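Local coordinates for protein NUDIX hydrolase (Nitrosomonas europaea, PDB 2B0V) that probably hydrolyses phosphoanhydride bonds of nucleoside di- and triphosphates and of thiamine diphosphate with the help of magnesium, as a Nudix hydrolase of the NudJ subfamily, at residues N8-V14 against Y84-S90; L57-S63 against R100-I106; P66-T70 against K140-I146. One frame throughout, in Å; residues are numbered along the deposited sequence. Where two conformers were deposited one is given.

Contact 1: residues N8-V14 against Y84-S90; sequences NVTVAAV and YLRFTFS
Val9 and Phe87 meet on the apolar face of two parallel strands, where CG1 of Val9 comes within 3.8 Å of CE2 of Phe87, the two side chains meeting at a slant. That methyl lies anti to the backbone N of Val9 (chi1 175°), which turns it along the strand toward the ring. Val11, Ala13, Leu85 and Phe89 share this face, and helix 48-60 packs on it through Ile48, Cys52 and Val56. Between the faces runs a ladder of six backbone hydrogen bonds in unbroken parallel register. Phe87 shows the pattern: its N gives a bond to Thr10 O, and its O takes one from Ala12 N, the longest and most bent rung at 3.1 Å and 145°. Thr10 O also lies at the edge of the Phe87 ring, in its plane.

The other face is more polar. Here the guanidinium of Arg86 lies flat beneath Ala12, whose CB stands 3.4 Å from Arg86 CZ, over the centre of the group. The arginine chain is extended as far as CD and then bends at chi3 (-106°), bringing the plane under the methyl. NH1 and NH2 bond Gln37 and Asn36, and in the plane, at the edge, NE gives a 3.0 Å bond to a water that also sits 3.0 Å from Thr10 OG1. Farther toward the strand starts, Thr10 CG2 approaches Tyr84 CD1 at 3.7 Å, and the tyrosine hydroxyl is bonded to Asn80.

Two parallel central strands of the Nudix fold are thus joined with chemically unlike faces: hydrocarbon toward helix 48-60, and on the reverse a buried arginine whose guanidinium is covered on one face by a methyl, its nitrogens bonded to two side-chain amides and a water, which probably compensates the cost of burying its charge.

Contact 2: residues L57-S63 against R100-I106; sequences LEETGHS and RKLDTGI. With EDO (1,2-ethanediol), chain D.
Leu57 and Arg100 cross at about a right angle, the leucine CD1 resting 3.8 Å from CD of the arginine. Beyond this touch the Arg100 chain runs extended, and its NH1 reaches Gly61 O in a 2.9 Å hydrogen bond, with the nitrogen standing above the carbonyl plane. Gly61 is the residue at which the chain leaves the helix, with a positive phi of 74°. Leu102 packs against this exit: its CD2 lies 3.4 Å from Gly61 N, and CD1 approaches Glu59 O, a carbonyl buried without a polar partner.

Glu59 and Ile106 also cross nearly perpendicularly, with Ile106 CD1 3.9 Å from Glu59 CD. Against Asp103, by contrast, the Glu59 side chain runs at a slant, its CG 3.7 Å from Asp103 OD2. A water appears to link the two carboxylates, but this is doubtful, since Glu59 OE2 crowds a bound ethanediol in the model. The main chain adds a straightforward link, Asp103 N to Glu58 O at 2.9 Å, and a second water joins Leu57 O to Lys101 O.

Residues 57-61 form the end of the Nudix box, some of whose glutamates bind magnesium in relatives; here Glu59 OE1 bonds Ala39 N and Glu58 OE1 forms a salt bridge with Arg54. The contact lays the loop between strands 82-96 and 106-113 along the C-terminal end of helix 48-60. Strand 20-26 closes in through Val24 on Glu59 and Thr60, while Arg100 NH1 has a second partner in Ser95 of strand 82-96.

Contact 3: residues P66-T70 against K140-I146; sequences PEVLT and KRYPLDI
Lys140 opens a short antiparallel pairing in which the chain after helix 128-137 adds a short, weakly bonded edge strand to the Nudix sheet beside strand 62-77. Its carbonyl O meets the Thr70 methyl CG2 at 3.5 Å. Arg141 follows with its chain bent at chi2 (-85°), a turn that leaves CD 3.7 Å from CG2 of Val68. The guanidinium beyond is engaged by Tyr136, through a cation-pi contact and a hydrogen bond to its carbonyl.

Tyr142 is the centre of the pairing. With Leu69 it forms a hydrogen-bonded antiparallel pair: Tyr142 N gives to Leu69 O at 2.7 Å, and Leu69 N returns a bond to Tyr142 O at 2.8 Å. The tyrosine ring carries on along the neighbouring strand, with Thr70 O in the ring plane at its edge, 3.6 Å from CE2.

After Pro143 the chain turns into a 3-10 segment, and Leu144 lays its branched end against the backbone of Glu67 and Val68. These two residues form a classic beta bulge opposite Ser90. Phe89 and Ile49 also touch the Leu144 side chain, bringing in strand 82-96 and helix 48-60. Ile146 crosses Leu69 at about a right angle, CD1 to CD2 at 4.1 Å. At the backbone of Leu144 one water bridges the two segments, donating to Glu67 O at 2.8 Å and accepting from Leu144 N at 3.0 Å.

Overall arrangement
From the N terminus, strand 8-17 opens the fold and waits some seventy residues for its partner: contact 1 closes that long loop on strand 82-96. Within this span lie helix 48-60 and strand 62-77, from which contacts 2 and 3 set out. Contact 2 then ties the helix end to the loop at 100-106, and contact 3 brings the C-terminal edge strand back to residues 66-70. Each pair of contacts crosses along the chain, and none nests. Contacts 1 and 3 touch, with Thr88 O 2.8 Å from Thr70 N, making one continuous sheet. Contacts 2 and 3, about 23 Å apart between centres, lie on opposite sides of the chain's centre.

Contact 1: residues N8-V14 against Y84-S90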
loop_
_atom_site.group_PDB
_atom_site.type_symbol
_atom_site.label_atom_id
_atom_site.label_comp_id
_atom_site.label_asym_id
_atom_site.label_seq_id
_atom_site.Cartn_x
_atom_site.Cartn_y
_atom_site.Cartn_z
ATOM N N ASN A 8 13.025 -5.373 6.303
ATOM C CA ASN A 8 12.559 -3.991 6.109
ATOM C C ASN A 8 11.067 -3.889 6.358
ATOM O O ASN A 8 10.289 -4.604 5.735
ATOM C CB ASN A 8 12.892 -3.506 4.724
ATOM C CG ASN A 8 14.386 -3.392 4.515
ATOM O OD1 ASN A 8 14.973 -2.354 4.804
ATOM N ND2 ASN A 8 15.016 -4.484 4.107
ATOM N N VAL A 9 10.659 -2.966 7.213
ATOM C CA VAL A 9 9.230 -2.827 7.528
ATOM C C VAL A 9 8.596 -1.859 6.549
ATOM O O VAL A 9 9.095 -0.733 6.328
ATOM C CB VAL A 9 9.031 -2.362 8.977
ATOM C CG1 VAL A 9 7.534 -2.105 9.251
ATOM C CG2 VAL A 9 9.606 -3.439 9.934
ATOM N N THR A 10 7.526 -2.322 5.926
ATOM C CA THR A 10 6.864 -1.520 4.902
ATOM C C THR A 10 5.382 -1.488 5.263
ATOM O O THR A 10 4.883 -2.290 6.086
ATOM C CB THR A 10 6.988 -2.114 3.470
ATOM O OG1 THR A 10 6.434 -3.436 3.468
ATOM C CG2 THR A 10 8.486 -2.183 3.050
ATOM N N VAL A 11 4.665 -0.615 4.575
ATOM C CA VAL A 11 3.213 -0.492 4.778
ATOM C C VAL A 11 2.532 -0.409 3.409
ATOM O O VAL A 11 3.159 -0.009 2.424
ATOM C CB VAL A 11 2.858 0.769 5.580
ATOM C CG1 VAL A 11 3.400 0.657 6.991
ATOM C CG2 VAL A 11 3.396 2.033 4.846
ATOM N N ALA A 12 1.263 -0.796 3.354
ATOM C CA ALA A 12 0.511 -0.725 2.117
ATOM C C ALA A 12 -0.955 -0.559 2.440
ATOM O O ALA A 12 -1.405 -0.999 3.491
ATOM C CB ALA A 12 0.730 -2.002 1.313
ATOM N N ALA A 13 -1.700 0.103 1.555
ATOM C CA ALA A 13 -3.111 0.385 1.773
ATOM C C ALA A 13 -3.964 -0.243 0.713
ATOM O O ALA A 13 -3.709 -0.031 -0.493
ATOM C CB ALA A 13 -3.341 1.929 1.755
ATOM N N VAL A 14 -4.986 -0.986 1.162
ATOM C CA VAL A 14 -6.043 -1.492 0.316
ATOM C C VAL A 14 -7.203 -0.525 0.434
ATOM O O VAL A 14 -7.827 -0.418 1.501
ATOM C CB VAL A 14 -6.468 -2.947 0.687
ATOM C CG1 VAL A 14 -7.666 -3.395 -0.167
ATOM C CG2 VAL A 14 -5.284 -3.918 0.483
ATOM N N TYR A 84 11.114 -8.437 3.609
ATOM C CA TYR A 84 10.189 -7.378 3.936
ATOM C C TYR A 84 9.150 -7.891 4.912
ATOM O O TYR A 84 8.825 -9.082 4.900
ATOM C CB TYR A 84 9.435 -6.926 2.674
ATOM C CG TYR A 84 10.299 -6.272 1.643
ATOM C CD1 TYR A 84 10.592 -4.902 1.718
ATOM C CD2 TYR A 84 10.833 -7.014 0.589
ATOM C CE1 TYR A 84 11.411 -4.285 0.745
ATOM C CE2 TYR A 84 11.647 -6.404 -0.390
ATOM C CZ TYR A 84 11.923 -5.057 -0.298
ATOM O OH TYR A 84 12.729 -4.482 -1.258
ATOM N N LEU A 85 8.670 -6.974 5.744
ATOM C CA LEU A 85 7.515 -7.218 6.577
ATOM C C LEU A 85 6.499 -6.111 6.250
ATOM O O LEU A 85 6.671 -4.951 6.669
ATOM C CB LEU A 85 7.942 -7.175 8.058
ATOM C CG LEU A 85 6.912 -7.640 9.059
ATOM C CD1 LEU A 85 6.494 -9.115 8.875
ATOM C CD2 LEU A 85 7.508 -7.426 10.468
ATOM N N ARG A 86 5.453 -6.483 5.493
ATOM C CA ARG A 86 4.519 -5.514 4.959
ATOM C C ARG A 86 3.252 -5.518 5.776
ATOM O O ARG A 86 2.502 -6.503 5.757
ATOM C CB ARG A 86 4.138 -5.852 3.510
ATOM C CG ARG A 86 3.008 -4.946 2.946
ATOM C CD ARG A 86 2.511 -5.479 1.550
ATOM N NE ARG A 86 3.012 -4.626 0.466
ATOM C CZ ARG A 86 2.364 -4.295 -0.650
ATOM N NH1 ARG A 86 1.145 -4.722 -0.911
ATOM N NH2 ARG A 86 2.952 -3.468 -1.506
ATOM N N PHE A 87 3.010 -4.422 6.502
ATOM C CA PHE A 87 1.732 -4.268 7.239
ATOM C C PHE A 87 0.735 -3.639 6.314
ATOM O O PHE A 87 0.980 -2.531 5.865
ATOM C CB PHE A 87 1.930 -3.314 8.401
ATOM C CG PHE A 87 2.741 -3.913 9.538
ATOM C CD1 PHE A 87 2.100 -4.344 10.717
ATOM C CD2 PHE A 87 4.144 -4.045 9.415
ATOM C CE1 PHE A 87 2.856 -4.919 11.773
ATOM C CE2 PHE A 87 4.920 -4.620 10.467
ATOM C CZ PHE A 87 4.276 -5.056 11.639
ATOM N N THR A 88 -0.399 -4.326 6.090
ATOM C CA THR A 88 -1.366 -3.857 5.072
ATOM C C THR A 88 -2.626 -3.465 5.818
ATOM O O THR A 88 -3.099 -4.208 6.683
ATOM C CB THR A 88 -1.669 -4.991 4.093
ATOM O OG1 THR A 88 -0.429 -5.461 3.545
ATOM C CG2 THR A 88 -2.535 -4.472 2.992
ATOM N N PHE A 89 -3.153 -2.292 5.470
ATOM C CA PHE A 89 -4.364 -1.767 6.117
ATOM C C PHE A 89 -5.425 -1.489 5.086
ATOM O O PHE A 89 -5.094 -1.136 3.938
ATOM C CB PHE A 89 -4.042 -0.443 6.828
ATOM C CG PHE A 89 -3.018 -0.613 7.893
ATOM C CD1 PHE A 89 -3.412 -0.880 9.194
ATOM C CD2 PHE A 89 -1.649 -0.495 7.584
ATOM C CE1 PHE A 89 -2.442 -1.050 10.194
ATOM C CE2 PHE A 89 -0.697 -0.649 8.552
ATOM C CZ PHE A 89 -1.084 -0.928 9.856
ATOM N N SER A 90 -6.697 -1.551 5.493
ATOM C CA SER A 90 -7.780 -1.045 4.644
ATOM C C SER A 90 -8.375 0.202 5.306
ATOM O O SER A 90 -8.369 0.347 6.552
ATOM C CB SER A 90 -8.857 -2.132 4.452
ATOM O OG SER A 90 -9.933 -1.634 3.693
HETATM O O HOH W 1 5.792 -3.534 0.537
#

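Contact 2: residues L57-S63 against R100-I106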
loop_
_atom_site.group_PDB
_atom_site.type_symbol
_atom_site.label_atom_id
_atom_site.label_comp_id
_atom_site.label_asym_id
_atom_site.label_seq_id
_atom_site.Cartn_x
_atom_site.Cartn_y
_atom_site.Cartn_z
ATOM N N LEU A 57 -1.079 9.479 1.090
ATOM C CA LEU A 57 -1.037 10.880 0.679
ATOM C C LEU A 57 0.101 11.186 -0.298
ATOM O O LEU A 57 -0.126 11.883 -1.328
ATOM C CB LEU A 57 -0.976 11.759 1.936
ATOM C CG LEU A 57 -0.862 13.259 1.728
ATOM C CD1 LEU A 57 -2.105 13.777 1.009
ATOM C CD2 LEU A 57 -0.657 13.972 3.043
ATOM N N GLU A 58 1.313 10.703 0.019
ATOM C CA GLU A 58 2.497 11.044 -0.780
ATOM C C GLU A 58 2.473 10.445 -2.178
ATOM O O GLU A 58 3.054 11.028 -3.121
ATOM C CB GLU A 58 3.782 10.627 -0.076
ATOM C CG GLU A 58 3.967 11.452 1.192
ATOM C CD GLU A 58 5.254 11.173 1.969
ATOM O OE1 GLU A 58 5.830 10.083 1.790
ATOM O OE2 GLU A 58 5.641 12.069 2.777
ATOM N N GLU A 59 1.823 9.293 -2.305
ATOM C CA GLU A 59 1.802 8.543 -3.587
ATOM C C GLU A 59 0.549 8.801 -4.433
ATOM O O GLU A 59 0.556 8.528 -5.638
ATOM C CB GLU A 59 2.003 7.042 -3.350
ATOM C CG GLU A 59 3.336 6.710 -2.738
ATOM C CD GLU A 59 3.774 5.287 -3.091
ATOM O OE1 GLU A 59 2.891 4.405 -3.231
ATOM O OE2 GLU A 59 4.999 5.059 -3.228
ATOM N N THR A 60 -0.547 9.233 -3.798
ATOM C CA THR A 60 -1.812 9.400 -4.510
ATOM C C THR A 60 -2.469 10.769 -4.425
ATOM O O THR A 60 -3.410 11.029 -5.188
ATOM C CB THR A 60 -2.878 8.377 -4.083
ATOM O OG1 THR A 60 -3.442 8.767 -2.821
ATOM C CG2 THR A 60 -2.306 6.989 -3.991
ATOM N N GLY A 61 -2.026 11.607 -3.487
ATOM C CA GLY A 61 -2.667 12.915 -3.272
ATOM C C GLY A 61 -4.021 12.836 -2.584
ATOM O O GLY A 61 -4.709 13.835 -2.404
ATOM N N HIS A 62 -4.387 11.642 -2.127
ATOM C CA HIS A 62 -5.579 11.459 -1.301
ATOM C C HIS A 62 -5.207 11.305 0.187
ATOM O O HIS A 62 -4.254 10.617 0.498
ATOM C CB HIS A 62 -6.249 10.144 -1.711
ATOM C CG HIS A 62 -6.807 10.128 -3.094
ATOM N ND1 HIS A 62 -6.021 10.106 -4.233
ATOM C CD2 HIS A 62 -8.091 10.136 -3.523
ATOM C CE1 HIS A 62 -6.808 10.104 -5.298
ATOM N NE2 HIS A 62 -8.062 10.074 -4.889
ATOM N N SER A 63 -5.977 11.887 1.077
ATOM C CA SER A 63 -5.772 11.625 2.509
ATOM C C SER A 63 -6.508 10.332 2.912
ATOM O O SER A 63 -7.602 10.029 2.435
ATOM C CB SER A 63 -6.241 12.833 3.341
ATOM O OG SER A 63 -7.595 13.094 3.074
ATOM N N ARG A 100 -1.605 18.429 -5.111
ATOM C CA ARG A 100 -0.663 17.768 -4.190
ATOM C C ARG A 100 0.388 17.043 -5.020
ATOM O O ARG A 100 0.067 16.331 -5.986
ATOM C CB ARG A 100 -1.396 16.821 -3.227
ATOM C CG ARG A 100 -2.296 17.569 -2.183
ATOM C CD ARG A 100 -3.172 16.624 -1.279
ATOM N NE ARG A 100 -4.270 17.334 -0.569
ATOM C CZ ARG A 100 -5.401 16.768 -0.106
ATOM N NH1 ARG A 100 -5.643 15.462 -0.254
ATOM N NH2 ARG A 100 -6.317 17.527 0.507
ATOM N N LYS A 101 1.656 17.256 -4.683
ATOM C CA LYS A 101 2.743 16.633 -5.423
ATOM C C LYS A 101 2.831 15.148 -5.087
ATOM O O LYS A 101 2.774 14.766 -3.914
ATOM C CB LYS A 101 4.072 17.315 -5.109
ATOM C CG LYS A 101 4.928 17.543 -6.344
ATOM C CD LYS A 101 4.229 18.475 -7.334
ATOM C CE LYS A 101 4.305 19.936 -6.914
ATOM N NZ LYS A 101 3.309 20.785 -7.637
ATOM N N LEU A 102 2.945 14.332 -6.126
ATOM C CA LEU A 102 3.096 12.877 -5.929
ATOM C C LEU A 102 4.584 12.566 -5.918
ATOM O O LEU A 102 5.379 13.250 -6.601
ATOM C CB LEU A 102 2.365 12.055 -7.006
ATOM C CG LEU A 102 0.892 12.336 -7.302
ATOM C CD1 LEU A 102 0.267 11.260 -8.190
ATOM C CD2 LEU A 102 0.108 12.517 -6.028
ATOM N N ASP A 103 4.973 11.534 -5.168
ATOM C CA ASP A 103 6.390 11.146 -5.133
ATOM C C ASP A 103 6.904 10.961 -6.532
ATOM O O ASP A 103 6.180 10.479 -7.423
ATOM C CB ASP A 103 6.556 9.794 -4.429
ATOM C CG ASP A 103 6.436 9.888 -2.954
ATOM O OD1 ASP A 103 6.371 11.001 -2.415
ATOM O OD2 ASP A 103 6.404 8.805 -2.324
ATOM N N THR A 104 8.179 11.296 -6.719
ATOM C CA THR A 104 8.846 11.000 -7.974
ATOM C C THR A 104 8.839 9.495 -8.125
ATOM O O THR A 104 9.057 8.763 -7.145
ATOM C CB THR A 104 10.284 11.555 -7.990
ATOM O OG1 THR A 104 10.239 12.946 -7.708
ATOM C CG2 THR A 104 10.926 11.378 -9.353
ATOM N N GLY A 105 8.518 9.049 -9.332
ATOM C CA GLY A 105 8.455 7.596 -9.618
ATOM C C GLY A 105 7.020 7.125 -9.784
ATOM O O GLY A 105 6.775 6.042 -10.354
ATOM N N ILE A 106 6.074 7.908 -9.279
ATOM C CA ILE A 106 4.652 7.626 -9.476
ATOM C C ILE A 106 4.243 8.159 -10.854
ATOM O O ILE A 106 4.357 9.361 -11.140
ATOM C CB ILE A 106 3.732 8.233 -8.352
ATOM C CG1 ILE A 106 4.089 7.708 -6.945
ATOM C CG2 ILE A 106 2.265 7.956 -8.628
ATOM C CD1 ILE A 106 3.977 6.190 -6.831
HETATM C C1 EDO D . 6.454 2.920 -2.925
HETATM O O1 EDO D . 6.389 1.463 -3.057
HETATM C C2 EDO D . 7.574 3.480 -2.020
HETATM O O2 EDO D . 7.291 4.789 -1.429
HETATM O O HOH W 2 0.622 14.516 -1.814
HETATM O O HOH W 3 7.277 6.493 -3.389
#

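Contact 3: residues P66-T70 against K140-I146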
loop_
_atom_site.group_PDB
_atom_site.type_symbol
_atom_site.label_atom_id
_atom_site.label_comp_id
_atom_site.label_asym_id
_atom_site.label_seq_id
_atom_site.Cartn_x
_atom_site.Cartn_y
_atom_site.Cartn_z
ATOM N N PRO A 66 -7.341 5.180 8.100
ATOM C CA PRO A 66 -7.234 3.725 8.285
ATOM C C PRO A 66 -8.377 3.207 9.133
ATOM O O PRO A 66 -8.866 3.912 10.068
ATOM C CB PRO A 66 -5.865 3.519 8.983
ATOM C CG PRO A 66 -5.154 4.857 8.829
ATOM C CD PRO A 66 -6.247 5.919 8.759
ATOM N N GLU A 67 -8.840 2.013 8.793
ATOM C CA GLU A 67 -9.959 1.410 9.530
ATOM C C GLU A 67 -9.595 0.076 10.207
ATOM O O GLU A 67 -10.016 -0.186 11.327
ATOM C CB GLU A 67 -11.147 1.235 8.606
ATOM C CG GLU A 67 -11.658 2.605 8.058
ATOM C CD GLU A 67 -12.819 2.464 7.091
ATOM O OE1 GLU A 67 -12.710 1.731 6.086
ATOM O OE2 GLU A 67 -13.850 3.122 7.325
ATOM N N VAL A 68 -8.910 -0.800 9.452
ATOM C CA VAL A 68 -8.510 -2.158 9.906
ATOM C C VAL A 68 -7.147 -2.540 9.357
ATOM O O VAL A 68 -6.704 -1.993 8.326
ATOM C CB VAL A 68 -9.503 -3.259 9.445
ATOM C CG1 VAL A 68 -10.878 -3.094 10.104
ATOM C CG2 VAL A 68 -9.623 -3.343 7.909
ATOM N N LEU A 69 -6.528 -3.505 10.041
ATOM C CA LEU A 69 -5.379 -4.232 9.517
ATOM C C LEU A 69 -5.952 -5.386 8.708
ATOM O O LEU A 69 -6.904 -6.061 9.163
ATOM C CB LEU A 69 -4.579 -4.776 10.690
ATOM C CG LEU A 69 -3.325 -5.549 10.367
ATOM C CD1 LEU A 69 -2.255 -4.555 9.878
ATOM C CD2 LEU A 69 -2.921 -6.258 11.685
ATOM N N THR A 70 -5.384 -5.635 7.537
ATOM C CA THR A 70 -5.854 -6.768 6.739
ATOM C C THR A 70 -4.878 -7.937 6.704
ATOM O O THR A 70 -5.308 -9.075 6.448
ATOM C CB THR A 70 -6.209 -6.379 5.291
ATOM O OG1 THR A 70 -5.061 -5.788 4.668
ATOM C CG2 THR A 70 -7.367 -5.386 5.276
ATOM N N LYS A 140 -10.808 -10.604 5.547
ATOM C CA LYS A 140 -9.770 -10.465 6.564
ATOM C C LYS A 140 -9.708 -9.013 7.059
ATOM O O LYS A 140 -9.295 -8.085 6.331
ATOM C CB LYS A 140 -8.402 -10.980 6.081
ATOM C CG LYS A 140 -8.365 -12.491 5.749
ATOM C CD LYS A 140 -8.912 -13.378 6.883
ATOM C CE LYS A 140 -8.741 -14.871 6.579
ATOM N NZ LYS A 140 -8.843 -15.788 7.789
ATOM N N ARG A 141 -10.173 -8.823 8.289
ATOM C CA ARG A 141 -10.235 -7.514 8.899
ATOM C C ARG A 141 -9.837 -7.709 10.342
ATOM O O ARG A 141 -10.492 -8.469 11.050
ATOM C CB ARG A 141 -11.663 -6.932 8.875
ATOM C CG ARG A 141 -12.460 -6.997 7.577
ATOM C CD ARG A 141 -12.132 -5.829 6.680
ATOM N NE ARG A 141 -12.999 -5.827 5.504
ATOM C CZ ARG A 141 -12.775 -6.566 4.422
ATOM N NH1 ARG A 141 -11.692 -7.336 4.365
ATOM N NH2 ARG A 141 -13.627 -6.514 3.391
ATOM N N TYR A 142 -8.803 -6.996 10.793
ATOM C CA TYR A 142 -8.347 -7.119 12.186
ATOM C C TYR A 142 -8.238 -5.721 12.783
ATOM O O TYR A 142 -8.030 -4.742 12.039
ATOM C CB TYR A 142 -6.992 -7.806 12.203
ATOM C CG TYR A 142 -7.021 -9.133 11.466
ATOM C CD1 TYR A 142 -7.564 -10.282 12.075
ATOM C CD2 TYR A 142 -6.496 -9.245 10.164
ATOM C CE1 TYR A 142 -7.583 -11.509 11.408
ATOM C CE2 TYR A 142 -6.498 -10.494 9.478
ATOM C CZ TYR A 142 -7.051 -11.612 10.132
ATOM O OH TYR A 142 -7.072 -12.839 9.510
ATOM N N PRO A 143 -8.447 -5.592 14.110
ATOM C CA PRO A 143 -8.483 -4.267 14.738
ATOM C C PRO A 143 -7.160 -3.541 14.659
ATOM O O PRO A 143 -6.105 -4.173 14.821
ATOM C CB PRO A 143 -8.843 -4.578 16.205
ATOM C CG PRO A 143 -9.520 -5.922 16.146
ATOM C CD PRO A 143 -8.765 -6.674 15.077
ATOM N N LEU A 144 -7.220 -2.238 14.429
ATOM C CA LEU A 144 -5.973 -1.425 14.408
ATOM C C LEU A 144 -5.192 -1.514 15.726
ATOM O O LEU A 144 -3.943 -1.409 15.742
ATOM C CB LEU A 144 -6.286 0.040 14.162
ATOM C CG LEU A 144 -6.925 0.258 12.782
ATOM C CD1 LEU A 144 -7.427 1.698 12.697
ATOM C CD2 LEU A 144 -5.926 -0.068 11.635
ATOM N N ASP A 145 -5.930 -1.698 16.809
ATOM C CA ASP A 145 -5.290 -1.666 18.128
ATOM C C ASP A 145 -4.544 -2.953 18.516
ATOM O O ASP A 145 -4.048 -3.080 19.653
ATOM C CB ASP A 145 -6.236 -1.086 19.195
ATOM C CG ASP A 145 -7.254 -2.051 19.661
ATOM O OD1 ASP A 145 -7.465 -3.085 19.006
ATOM O OD2 ASP A 145 -7.851 -1.774 20.740
ATOM N N ILE A 146 -4.425 -3.888 17.561
ATOM C CA ILE A 146 -3.391 -4.913 17.660
ATOM C C ILE A 146 -2.015 -4.249 17.858
ATOM O O ILE A 146 -1.148 -4.774 18.612
ATOM C CB ILE A 146 -3.357 -5.798 16.395
ATOM C CG1 ILE A 146 -4.542 -6.742 16.431
ATOM C CG2 ILE A 146 -2.099 -6.657 16.425
ATOM C CD1 ILE A 146 -4.806 -7.522 15.146
HETATM O O HOH W 4 -9.971 -1.294 13.867
#